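Local coordinates for extracellular solute-binding protein family 1 (Kribbella flavida, PDB 5IXP) that probably captures a solute outside the cell and delivers it to an ABC transporter, as extracellular solute-binding proteins of this family do, at residues 120-125 and 256-261; 166-171 and 362-367. All blocks are in the same frame, centred on the assembly; numbering follows the deposited sequence.

Contact 1 of 2, residues 120-125 and 256-261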
loop_
_atom_site.group_PDB
_atom_site.type_symbol
_atom_site.label_atom_id
_atom_site.label_comp_id
_atom_site.label_asym_id
_atom_site.label_seq_id
_atom_site.Cartn_x
_atom_site.Cartn_y
_atom_site.Cartn_z
ATOM N N TYR A 120 -4.218 -17.297 0.464
ATOM C CA TYR A 120 -5.029 -18.253 -0.288
ATOM C C TYR A 120 -5.819 -19.173 0.633
ATOM O O TYR A 120 -5.451 -19.417 1.786
ATOM C CB TYR A 120 -4.173 -19.096 -1.251
ATOM C CG TYR A 120 -3.144 -19.975 -0.565
ATOM C CD1 TYR A 120 -1.917 -19.454 -0.156
ATOM C CD2 TYR A 120 -3.395 -21.327 -0.337
ATOM C CE1 TYR A 120 -0.973 -20.255 0.472
ATOM C CE2 TYR A 120 -2.456 -22.140 0.290
ATOM C CZ TYR A 120 -1.245 -21.594 0.695
ATOM O OH TYR A 120 -0.303 -22.382 1.320
ATOM N N ARG A 121 -6.911 -19.695 0.080
ATOM C CA ARG A 121 -7.806 -20.610 0.782
ATOM C C ARG A 121 -7.287 -22.031 0.590
ATOM O O ARG A 121 -7.499 -22.646 -0.461
ATOM C CB ARG A 121 -9.228 -20.448 0.262
ATOM C CG ARG A 121 -9.925 -19.171 0.758
ATOM C CD ARG A 121 -10.497 -19.377 2.171
ATOM N NE ARG A 121 -11.472 -20.467 2.186
ATOM C CZ ARG A 121 -12.773 -20.319 1.941
ATOM N NH1 ARG A 121 -13.278 -19.115 1.671
ATOM N NH2 ARG A 121 -13.572 -21.374 1.975
ATOM N N ARG A 122 -6.628 -22.575 1.615
ATOM C CA ARG A 122 -6.048 -23.909 1.472
ATOM C C ARG A 122 -7.113 -24.996 1.362
ATOM O O ARG A 122 -6.853 -26.043 0.756
ATOM C CB ARG A 122 -5.089 -24.209 2.625
ATOM C CG ARG A 122 -5.597 -23.876 4.011
ATOM C CD ARG A 122 -4.462 -23.993 5.033
ATOM N NE ARG A 122 -3.949 -25.358 5.114
ATOM C CZ ARG A 122 -2.773 -25.770 4.639
ATOM N NH1 ARG A 122 -1.932 -24.920 4.046
ATOM N NH2 ARG A 122 -2.432 -27.051 4.776
ATOM N N ASP A 123 -8.307 -24.778 1.924
ATOM C CA ASP A 123 -9.376 -25.760 1.762
ATOM C C ASP A 123 -9.876 -25.795 0.325
ATOM O O ASP A 123 -10.075 -26.876 -0.245
ATOM C CB ASP A 123 -10.529 -25.460 2.724
ATOM C CG ASP A 123 -11.144 -24.091 2.500
ATOM O OD1 ASP A 123 -10.393 -23.144 2.205
ATOM O OD2 ASP A 123 -12.386 -23.960 2.621
ATOM N N LEU A 124 -10.066 -24.625 -0.286
ATOM C CA LEU A 124 -10.484 -24.585 -1.684
ATOM C C LEU A 124 -9.380 -25.100 -2.600
ATOM O O LEU A 124 -9.661 -25.811 -3.574
ATOM C CB LEU A 124 -10.903 -23.166 -2.071
ATOM C CG LEU A 124 -12.061 -22.576 -1.256
ATOM C CD1 LEU A 124 -12.443 -21.173 -1.765
ATOM C CD2 LEU A 124 -13.276 -23.515 -1.233
ATOM N N PHE A 125 -8.120 -24.767 -2.300
ATOM C CA PHE A 125 -7.014 -25.313 -3.085
ATOM C C PHE A 125 -7.015 -26.836 -3.026
ATOM O O PHE A 125 -6.886 -27.512 -4.056
ATOM C CB PHE A 125 -5.674 -24.765 -2.586
ATOM C CG PHE A 125 -5.267 -23.443 -3.205
ATOM C CD1 PHE A 125 -6.213 -22.463 -3.484
ATOM C CD2 PHE A 125 -3.926 -23.178 -3.481
ATOM C CE1 PHE A 125 -5.841 -21.238 -4.028
ATOM C CE2 PHE A 125 -3.534 -21.959 -4.029
ATOM C CZ PHE A 125 -4.497 -20.981 -4.310
ATOM N N LYS A 256 -8.693 -22.325 7.266
ATOM C CA LYS A 256 -8.888 -22.256 5.824
ATOM C C LYS A 256 -7.909 -21.349 5.092
ATOM O O LYS A 256 -7.822 -21.443 3.864
ATOM C CB LYS A 256 -10.316 -21.799 5.500
ATOM C CG LYS A 256 -11.376 -22.806 5.900
ATOM C CD LYS A 256 -12.775 -22.322 5.562
ATOM C CE LYS A 256 -13.820 -23.339 6.004
ATOM N NZ LYS A 256 -15.185 -22.748 5.956
ATOM N N TRP A 257 -7.172 -20.485 5.795
ATOM C CA TRP A 257 -6.309 -19.508 5.144
ATOM C C TRP A 257 -4.833 -19.803 5.392
ATOM O O TRP A 257 -4.445 -20.332 6.440
ATOM C CB TRP A 257 -6.623 -18.083 5.622
ATOM C CG TRP A 257 -7.828 -17.447 4.988
ATOM C CD1 TRP A 257 -9.080 -17.336 5.526
ATOM C CD2 TRP A 257 -7.884 -16.812 3.704
ATOM N NE1 TRP A 257 -9.917 -16.673 4.647
ATOM C CE2 TRP A 257 -9.204 -16.340 3.526
ATOM C CE3 TRP A 257 -6.945 -16.599 2.683
ATOM C CZ2 TRP A 257 -9.608 -15.673 2.371
ATOM C CZ3 TRP A 257 -7.346 -15.941 1.542
ATOM C CH2 TRP A 257 -8.669 -15.480 1.394
ATOM N N ASP A 258 -4.014 -19.460 4.398
ATOM C CA ASP A 258 -2.565 -19.518 4.507
ATOM C C ASP A 258 -2.000 -18.360 3.697
ATOM O O ASP A 258 -2.731 -17.640 3.009
ATOM C CB ASP A 258 -2.006 -20.861 4.016
ATOM C CG ASP A 258 -0.748 -21.295 4.773
ATOM O OD1 ASP A 258 0.044 -20.418 5.207
ATOM O OD2 ASP A 258 -0.561 -22.524 4.936
ATOM N N VAL A 259 -0.691 -18.172 3.776
ATOM C CA VAL A 259 -0.052 -17.135 2.981
ATOM C C VAL A 259 1.230 -17.698 2.395
ATOM O O VAL A 259 1.992 -18.394 3.074
ATOM C CB VAL A 259 0.200 -15.849 3.799
ATOM C CG1 VAL A 259 1.050 -16.139 5.002
ATOM C CG2 VAL A 259 0.838 -14.781 2.927
ATOM N N ALA A 260 1.433 -17.424 1.112
ATOM C CA ALA A 260 2.565 -17.912 0.340
ATOM C C ALA A 260 3.595 -16.801 0.168
ATOM O O ALA A 260 3.242 -15.649 -0.094
ATOM C CB ALA A 260 2.107 -18.425 -1.029
ATOM N N ASP A 261 4.874 -17.159 0.310
ATOM C CA ASP A 261 5.975 -16.200 0.245
ATOM C C ASP A 261 6.325 -15.940 -1.219
ATOM O O ASP A 261 7.336 -16.408 -1.749
ATOM C CB ASP A 261 7.172 -16.738 1.018
ATOM C CG ASP A 261 8.318 -15.735 1.125
ATOM O OD1 ASP A 261 8.218 -14.607 0.593
ATOM O OD2 ASP A 261 9.338 -16.088 1.742
#

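Contact 2 of 2, residues 166-171 and 362-367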
loop_
_atom_site.group_PDB
_atom_site.type_symbol
_atom_site.label_atom_id
_atom_site.label_comp_id
_atom_site.label_asym_id
_atom_site.label_seq_id
_atom_site.Cartn_x
_atom_site.Cartn_y
_atom_site.Cartn_z
ATOM N N SER A 166 -11.753 -9.073 -6.834
ATOM C CA SER A 166 -12.224 -8.103 -7.824
ATOM C C SER A 166 -11.149 -7.819 -8.862
ATOM O O SER A 166 -9.948 -7.939 -8.594
ATOM C CB SER A 166 -12.679 -6.774 -7.180
ATOM O OG SER A 166 -11.592 -6.003 -6.667
ATOM N N ALA A 167 -11.602 -7.438 -10.060
ATOM C CA ALA A 167 -10.677 -7.008 -11.103
ATOM C C ALA A 167 -9.895 -5.774 -10.671
ATOM O O ALA A 167 -8.704 -5.649 -10.976
ATOM C CB ALA A 167 -11.441 -6.731 -12.402
ATOM N N VAL A 168 -10.548 -4.848 -9.964
ATOM C CA VAL A 168 -9.895 -3.586 -9.612
ATOM C C VAL A 168 -8.698 -3.831 -8.698
ATOM O O VAL A 168 -7.615 -3.276 -8.914
ATOM C CB VAL A 168 -10.903 -2.607 -8.981
ATOM C CG1 VAL A 168 -10.176 -1.450 -8.287
ATOM C CG2 VAL A 168 -11.829 -2.051 -10.052
ATOM N N LEU A 169 -8.860 -4.663 -7.664
ATOM C CA LEU A 169 -7.708 -4.886 -6.783
ATOM C C LEU A 169 -6.583 -5.620 -7.509
ATOM O O LEU A 169 -5.404 -5.367 -7.234
ATOM C CB LEU A 169 -8.111 -5.637 -5.511
ATOM C CG LEU A 169 -8.881 -4.826 -4.457
ATOM C CD1 LEU A 169 -8.911 -5.552 -3.111
ATOM C CD2 LEU A 169 -8.301 -3.428 -4.293
ATOM N N THR A 170 -6.917 -6.511 -8.449
ATOM C CA THR A 170 -5.876 -7.132 -9.261
ATOM C C THR A 170 -5.167 -6.090 -10.120
ATOM O O THR A 170 -3.940 -6.134 -10.290
ATOM C CB THR A 170 -6.475 -8.239 -10.135
ATOM O OG1 THR A 170 -7.225 -9.150 -9.318
ATOM C CG2 THR A 170 -5.376 -9.004 -10.874
ATOM N N TRP A 171 -5.930 -5.139 -10.661
ATOM C CA TRP A 171 -5.355 -4.023 -11.409
ATOM C C TRP A 171 -4.400 -3.210 -10.552
ATOM O O TRP A 171 -3.302 -2.852 -10.999
ATOM C CB TRP A 171 -6.482 -3.133 -11.937
ATOM C CG TRP A 171 -6.069 -1.749 -12.421
ATOM C CD1 TRP A 171 -5.977 -0.601 -11.675
ATOM C CD2 TRP A 171 -5.739 -1.380 -13.764
ATOM N NE1 TRP A 171 -5.598 0.457 -12.475
ATOM C CE2 TRP A 171 -5.448 0.007 -13.761
ATOM C CE3 TRP A 171 -5.646 -2.087 -14.965
ATOM C CZ2 TRP A 171 -5.073 0.696 -14.918
ATOM C CZ3 TRP A 171 -5.277 -1.398 -16.118
ATOM C CH2 TRP A 171 -4.993 -0.022 -16.084
ATOM N N VAL A 362 -10.361 6.987 -12.837
ATOM C CA VAL A 362 -11.183 6.779 -14.027
ATOM C C VAL A 362 -10.914 5.396 -14.615
ATOM O O VAL A 362 -11.837 4.733 -15.104
ATOM C CB VAL A 362 -11.004 7.907 -15.068
ATOM C CG1 VAL A 362 -10.865 9.267 -14.396
ATOM C CG2 VAL A 362 -9.868 7.637 -16.034
ATOM N N PHE A 363 -9.665 4.913 -14.536
ATOM C CA PHE A 363 -9.374 3.575 -15.043
ATOM C C PHE A 363 -10.019 2.502 -14.175
ATOM O O PHE A 363 -10.559 1.518 -14.697
ATOM C CB PHE A 363 -7.865 3.345 -15.145
ATOM C CG PHE A 363 -7.246 3.939 -16.378
ATOM C CD1 PHE A 363 -7.269 3.247 -17.583
ATOM C CD2 PHE A 363 -6.653 5.193 -16.339
ATOM C CE1 PHE A 363 -6.706 3.786 -18.724
ATOM C CE2 PHE A 363 -6.086 5.743 -17.477
ATOM C CZ PHE A 363 -6.112 5.035 -18.674
ATOM N N THR A 364 -9.981 2.665 -12.850
ATOM C CA THR A 364 -10.556 1.628 -12.004
ATOM C C THR A 364 -12.077 1.648 -12.059
ATOM O O THR A 364 -12.710 0.587 -11.985
ATOM C CB THR A 364 -10.068 1.756 -10.554
ATOM O OG1 THR A 364 -10.407 3.043 -10.021
ATOM C CG2 THR A 364 -8.557 1.550 -10.476
ATOM N N GLU A 365 -12.684 2.834 -12.200
ATOM C CA GLU A 365 -14.130 2.884 -12.404
ATOM C C GLU A 365 -14.507 2.149 -13.679
ATOM O O GLU A 365 -15.467 1.367 -13.695
ATOM C CB GLU A 365 -14.625 4.337 -12.452
ATOM C CG GLU A 365 -14.623 5.026 -11.085
ATOM C CD GLU A 365 -14.973 6.503 -11.144
ATOM O OE1 GLU A 365 -15.200 7.030 -12.253
ATOM O OE2 GLU A 365 -15.015 7.143 -10.069
ATOM N N ALA A 366 -13.739 2.365 -14.750
ATOM C CA ALA A 366 -14.021 1.684 -16.008
ATOM C C ALA A 366 -13.852 0.178 -15.864
ATOM O O ALA A 366 -14.685 -0.600 -16.346
ATOM C CB ALA A 366 -13.117 2.232 -17.113
ATOM N N LEU A 367 -12.780 -0.258 -15.199
ATOM C CA LEU A 367 -12.564 -1.690 -15.046
ATOM C C LEU A 367 -13.666 -2.323 -14.198
ATOM O O LEU A 367 -14.105 -3.442 -14.483
ATOM C CB LEU A 367 -11.181 -1.954 -14.452
ATOM C CG LEU A 367 -10.794 -3.428 -14.326
ATOM C CD1 LEU A 367 -10.924 -4.144 -15.666
ATOM C CD2 LEU A 367 -9.371 -3.537 -13.782
#

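Contact 1 of 2, residues 120-125 and 256-261
Tyr120 and Asp258 form an antiparallel hydrogen-bonded pair: Tyr120 N donates to Asp258 O and Asp258 N to Tyr120 O, each at 3.0 Å. Their side chains share one face of the sheet, where Asp258 CB sits over the phenol ring, 3.5 Å from Tyr120 CZ, and the carboxylate plane is turned 13° from that of the ring. Ala260 N meets the edge of the same ring. On the other face, Arg121 CD rests on Trp257, 3.8 Å from the centroid of its five-membered ring. Bends at chi2 and chi3 fold the arginine chain across the indole and back to Asp123, which it grips side-on: Arg121 NE meets Asp123 OD1 and Arg121 NH2 meets Asp123 OD2, both at 2.9 Å and both on syn lone pairs. The extended Lys256 chain runs alongside Arg121 and crosses Asp123 obliquely, while Lys256 NZ bonds to Phe252 O. Were Arg121 an alanine, the Asp123 carboxylate would probably lose its two-pronged partner and the indole face the CD methylene that covers it. Past the strand end, Arg122 N still reaches Lys256 O at 2.8 Å, and Arg122 NH1 bridges to Asp258 OD2 at 2.9 Å, with guanidinium and carboxylate planes 56° apart. Farther out, Arg134 and Asn331 hold the two Asp258 oxygens, Thr132 O bonds the Tyr120 hydroxyl, and Asp230 is a second acidic partner of Arg121. With Arg121 at the N-cap, this is a strand-to-helix junction, where strand 108-121 pairs with strand 257-260 in the mixed sheet of a periplasmic-binding-protein-type fold.

Contact 2 of 2, residues 166-171 and 362-367
Leu367 and Trp171 supply much of the apolar packing between helices 167-175 and 356-371, whose local axes approach to 9.4 Å with their N-to-C directions 143° apart. Leu367 CG, anti to the backbone N (chi1 -176°), points toward helix 167-175 and lies 3.9 Å from Ala167 CB, and the turn at chi2 sets Leu367 CD2 against Trp171 CB at 3.5 Å. Val168 and Thr364 cross at about a right angle, Val168 CG1 coming to 3.9 Å from Thr364 CB and Val168 CG2 to 3.4 Å from Thr364 O. Thr364 points its methyl at the indole: CG2 is 3.6 Å from Trp171 CD1. The aromatic contact is slight, for the Trp171 six-membered ring and the Phe363 ring are near parallel (14°) but slid apart, with centroids 6.0 Å from each other; Trp171 CZ2 touches Phe363 CB instead.

Polar groups are served around it: Trp171 NE1 bonds to Asn360 OD1, Ala167 N to Asp371 OD2, and Thr364 OG1 to Gln361 O. Within the two segments the contact is thus apolar packing; the hydrogen bonds joining the helices, at Asn360 and Asp371, lie on adjoining turns of helix 356-371.

From the N terminus the chain first meets segment 120-125, then 166-171, and only afterwards the partners 256-261 and 362-367, so the two contacts cross. Contact 1 closes a loop of 130 intervening residues that contains helix 167-175; contact 2 closes one of 190 residues that contains strand 257-260. Each loop therefore holds one half of the other contact. Contact 1 ties two strands of the mixed sheet edge to edge, whereas contact 2 brings a helix from the middle of the sequence against one near the C terminus. Their centres lie 24 Å apart and their nearest atoms about 11 Å, so they do not touch: one lies in the sheet, the other between helices.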